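PDB 2REM: disulfide oxidoreductase from Xylella fastidiosa, which probably catalyses the formation of disulfide bonds in proteins of the periplasm, as a thioredoxin-fold enzyme of the DsbA subfamily. Local coordinates for residues A[32-44]-A[89-101]. Numbering follows the deposited sequence.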
# COMPACT_ATOMS: atom_id res chain seq x y z
N ILE A 32 3.52 -1.23 0.18
CA ILE A 32 2.82 -2.25 0.94
C ILE A 32 2.63 -1.63 2.32
O ILE A 32 3.59 -1.21 2.97
CB ILE A 32 3.60 -3.58 1.03
CG1 ILE A 32 3.93 -4.09 -0.39
CG2 ILE A 32 2.84 -4.62 1.90
CD1 ILE A 32 4.77 -5.37 -0.42
N PHE A 33 1.36 -1.49 2.71
CA PHE A 33 1.03 -0.83 3.96
C PHE A 33 -0.05 -1.66 4.66
O PHE A 33 -0.72 -2.50 4.03
CB PHE A 33 0.44 0.57 3.67
CG PHE A 33 -1.01 0.50 3.25
CD1 PHE A 33 -2.04 0.70 4.18
CD2 PHE A 33 -1.34 0.17 1.95
CE1 PHE A 33 -3.35 0.56 3.80
CE2 PHE A 33 -2.66 0.05 1.57
CZ PHE A 33 -3.66 0.25 2.49
N GLY A 34 -0.21 -1.43 5.94
CA GLY A 34 -1.40 -1.88 6.65
C GLY A 34 -1.97 -0.70 7.44
O GLY A 34 -1.22 0.08 8.03
N TYR A 35 -3.29 -0.59 7.46
CA TYR A 35 -3.98 0.38 8.32
C TYR A 35 -3.65 0.19 9.80
O TYR A 35 -3.62 1.16 10.56
CB TYR A 35 -5.49 0.28 8.09
CG TYR A 35 -5.99 1.01 6.85
CD1 TYR A 35 -5.63 2.34 6.61
CD2 TYR A 35 -6.85 0.38 5.96
CE1 TYR A 35 -6.08 3.01 5.50
CE2 TYR A 35 -7.34 1.06 4.84
CZ TYR A 35 -6.93 2.37 4.63
OH TYR A 35 -7.39 3.06 3.56
N THR A 36 -3.36 -1.05 10.19
CA THR A 36 -3.06 -1.37 11.58
C THR A 36 -1.65 -0.97 11.98
O THR A 36 -1.30 -1.03 13.16
CB THR A 36 -3.23 -2.89 11.92
OG1 THR A 36 -2.37 -3.68 11.10
CG2 THR A 36 -4.67 -3.33 11.73
N CYS A 37 -0.84 -0.61 10.99
CA CYS A 37 0.56 -0.31 11.21
C CYS A 37 0.76 1.16 11.57
O CYS A 37 0.46 2.04 10.77
CB CYS A 37 1.35 -0.64 9.96
SG CYS A 37 3.05 -0.25 10.15
N PRO A 38 1.25 1.43 12.78
CA PRO A 38 1.43 2.85 13.13
C PRO A 38 2.53 3.52 12.29
O PRO A 38 2.45 4.72 12.06
CB PRO A 38 1.79 2.82 14.61
CG PRO A 38 2.29 1.44 14.86
CD PRO A 38 1.62 0.54 13.89
N HIS A 39 3.51 2.76 11.81
CA HIS A 39 4.52 3.32 10.90
C HIS A 39 3.88 3.80 9.60
O HIS A 39 4.15 4.90 9.12
CB HIS A 39 5.66 2.34 10.63
CG HIS A 39 6.32 1.84 11.87
ND1 HIS A 39 6.20 0.53 12.29
CD2 HIS A 39 7.05 2.47 12.81
CE1 HIS A 39 6.85 0.38 13.43
NE2 HIS A 39 7.37 1.54 13.77
N CYS A 40 2.99 2.97 9.05
CA CYS A 40 2.25 3.33 7.86
C CYS A 40 1.43 4.59 8.08
O CYS A 40 1.40 5.46 7.22
CB CYS A 40 1.35 2.19 7.45
SG CYS A 40 2.31 0.82 6.80
N ALA A 41 0.76 4.68 9.22
CA ALA A 41 -0.03 5.86 9.56
C ALA A 41 0.84 7.10 9.55
O ALA A 41 0.44 8.15 9.03
CB ALA A 41 -0.69 5.69 10.93
N HIS A 42 2.05 6.97 10.11
CA HIS A 42 2.95 8.10 10.28
C HIS A 42 3.57 8.51 8.96
O HIS A 42 3.85 9.68 8.73
CB HIS A 42 4.04 7.76 11.30
CG HIS A 42 3.53 7.59 12.70
ND1 HIS A 42 4.27 6.96 13.68
CD2 HIS A 42 2.36 7.95 13.28
CE1 HIS A 42 3.59 6.96 14.81
NE2 HIS A 42 2.42 7.54 14.59
N PHE A 43 3.77 7.53 8.09
CA PHE A 43 4.44 7.74 6.83
C PHE A 43 3.51 8.34 5.80
O PHE A 43 3.96 8.99 4.87
CB PHE A 43 4.92 6.38 6.33
CG PHE A 43 5.77 6.43 5.10
CD1 PHE A 43 6.70 7.45 4.88
CD2 PHE A 43 5.70 5.38 4.19
CE1 PHE A 43 7.53 7.43 3.73
CE2 PHE A 43 6.51 5.36 3.06
CZ PHE A 43 7.42 6.39 2.84
N ASP A 44 2.21 8.11 5.96
CA ASP A 44 1.33 8.33 4.83
C ASP A 44 1.38 9.75 4.29
O ASP A 44 1.44 9.94 3.08
CB ASP A 44 -0.10 7.91 5.12
CG ASP A 44 -0.97 8.03 3.88
OD1 ASP A 44 -0.76 7.25 2.89
OD2 ASP A 44 -1.80 8.93 3.89
N ARG A 89 -10.22 9.10 -0.27
CA ARG A 89 -10.80 10.13 0.61
C ARG A 89 -10.84 9.69 2.09
O ARG A 89 -10.96 10.52 2.96
CB ARG A 89 -12.22 10.47 0.16
CG ARG A 89 -13.09 9.24 0.16
CD ARG A 89 -14.55 9.51 -0.08
NE ARG A 89 -14.79 10.41 -1.19
CZ ARG A 89 -15.99 10.61 -1.73
NH1 ARG A 89 -17.05 9.95 -1.27
NH2 ARG A 89 -16.13 11.47 -2.73
N SER A 90 -10.77 8.39 2.35
CA SER A 90 -10.93 7.92 3.72
C SER A 90 -9.61 7.41 4.32
O SER A 90 -9.57 6.98 5.48
CB SER A 90 -12.00 6.82 3.78
OG SER A 90 -11.56 5.68 3.07
N HIS A 91 -8.53 7.45 3.54
CA HIS A 91 -7.30 6.71 3.89
C HIS A 91 -6.67 7.22 5.19
O HIS A 91 -6.40 6.44 6.12
CB HIS A 91 -6.29 6.84 2.73
CG HIS A 91 -5.24 5.79 2.74
ND1 HIS A 91 -3.89 6.07 2.79
CD2 HIS A 91 -5.34 4.44 2.68
CE1 HIS A 91 -3.20 4.94 2.77
NE2 HIS A 91 -4.06 3.94 2.71
N THR A 92 -6.42 8.52 5.24
CA THR A 92 -5.92 9.21 6.44
C THR A 92 -6.88 9.03 7.59
O THR A 92 -6.47 8.72 8.71
CB THR A 92 -5.73 10.70 6.15
OG1 THR A 92 -4.77 10.84 5.09
CG2 THR A 92 -5.26 11.45 7.41
N ALA A 93 -8.17 9.21 7.32
CA ALA A 93 -9.18 9.04 8.35
C ALA A 93 -9.19 7.63 8.94
O ALA A 93 -9.39 7.45 10.16
CB ALA A 93 -10.56 9.40 7.78
N MET A 94 -8.97 6.62 8.10
CA MET A 94 -8.90 5.26 8.63
C MET A 94 -7.70 5.12 9.57
O MET A 94 -7.83 4.58 10.65
CB MET A 94 -8.89 4.19 7.52
CG MET A 94 -8.72 2.78 8.08
SD MET A 94 -10.07 2.29 9.20
CE MET A 94 -11.24 1.78 7.98
N PHE A 95 -6.52 5.57 9.15
CA PHE A 95 -5.36 5.56 10.05
C PHE A 95 -5.65 6.28 11.36
O PHE A 95 -5.34 5.79 12.47
CB PHE A 95 -4.16 6.25 9.37
CG PHE A 95 -3.45 5.41 8.35
CD1 PHE A 95 -2.87 4.18 8.69
CD2 PHE A 95 -3.26 5.90 7.06
CE1 PHE A 95 -2.16 3.45 7.76
CE2 PHE A 95 -2.56 5.17 6.11
CZ PHE A 95 -2.02 3.92 6.46
N GLU A 96 -6.25 7.47 11.25
CA GLU A 96 -6.59 8.25 12.40
C GLU A 96 -7.62 7.54 13.31
O GLU A 96 -7.43 7.48 14.51
CB GLU A 96 -7.03 9.64 11.95
CG GLU A 96 -7.91 10.37 12.89
CD GLU A 96 -8.19 11.77 12.39
OE1 GLU A 96 -8.64 11.89 11.22
OE2 GLU A 96 -7.92 12.73 13.16
N ALA A 97 -8.65 6.94 12.70
CA ALA A 97 -9.66 6.17 13.44
C ALA A 97 -9.01 5.07 14.28
O ALA A 97 -9.40 4.85 15.41
CB ALA A 97 -10.63 5.54 12.48
N ILE A 98 -8.02 4.40 13.71
CA ILE A 98 -7.36 3.28 14.39
C ILE A 98 -6.37 3.78 15.43
O ILE A 98 -6.38 3.35 16.59
CB ILE A 98 -6.65 2.36 13.36
CG1 ILE A 98 -7.67 1.73 12.42
CG2 ILE A 98 -5.79 1.31 14.09
CD1 ILE A 98 -7.07 1.16 11.17
N HIS A 99 -5.51 4.70 15.00
CA HIS A 99 -4.33 5.00 15.77
C HIS A 99 -4.47 6.21 16.66
O HIS A 99 -3.70 6.35 17.61
CB HIS A 99 -3.11 5.13 14.84
CG HIS A 99 -2.79 3.87 14.11
ND1 HIS A 99 -2.13 2.81 14.70
CD2 HIS A 99 -3.09 3.47 12.85
CE1 HIS A 99 -2.01 1.83 13.82
NE2 HIS A 99 -2.59 2.20 12.70
N GLU A 100 -5.44 7.07 16.39
CA GLU A 100 -5.58 8.31 17.16
C GLU A 100 -6.91 8.34 17.92
O GLU A 100 -6.90 8.46 19.14
CB GLU A 100 -5.36 9.57 16.30
CG GLU A 100 -4.29 9.38 15.20
CD GLU A 100 -3.22 10.45 15.14
OE1 GLU A 100 -2.01 10.07 15.18
OE2 GLU A 100 -3.56 11.65 15.02
N LYS A 101 -8.02 8.20 17.21
CA LYS A 101 -9.37 8.28 17.79
C LYS A 101 -9.74 7.02 18.56
O LYS A 101 -10.54 7.07 19.50
CB LYS A 101 -10.43 8.43 16.69
CG LYS A 101 -10.23 9.60 15.75
CD LYS A 101 -11.40 9.71 14.77
CE LYS A 101 -11.31 11.01 13.97
NZ LYS A 101 -11.21 12.17 14.92
O HOH W 1 -10.15 3.24 3.49
O HOH W 2 -3.97 9.68 2.37
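His91 points an edge of its ring at the face of Phe33, the planes 74° apart, while Tyr78 meets Phe33 from helix 71-83 as a second edge-to-face partner. Just before it in the helix, Ser90 is linked to Tyr35 through a water that donates to Ser90 OG and lies 2.8 Å from Tyr35 OH. Asp44 meets another part of the edge of the same imidazole; a second water donates to Asp44 OD2 and also reaches Thr92 OG1. Met94 lays its CG over the centre of the Tyr35 ring, a CH-pi contact at 3.4 Å from CG to the centroid; CG anti to the backbone N (chi1 176°) and the bend at chi2 hold SD above the same face, farther off. Phe95 is clamped between the two halves of 32-44. The edge of Tyr35 comes onto one face of its ring, with Tyr35 CD1 3.8 Å from Phe95 CE1, and Ala41 CA presses on the opposite face, 3.6 Å from the centroid. This is where the helical insertion of DsbA-like proteins closes on the thioredoxin domain: strand 27-33 runs through a type I turn, Gly34 to Cys37, into the Cys37-Cys40 motif, the redox-active pair predicted for the family but not disulfide-bonded here. Cys37 SG caps the helix by accepting from Cys40 N, and Cys40 CB lies against Phe95 CE1. Ile98 follows, its CD1 3.6 Å from Tyr35 CB, with Phe74 of helix 71-83 also touching it. Last comes His99, whose imidazole is aimed at the turn. Its NE2 donates to Tyr35 O at 2.6 Å, a bent bond (147° at the hydrogen) near the ring plane, while Pro38 CA sits over one face of this ring.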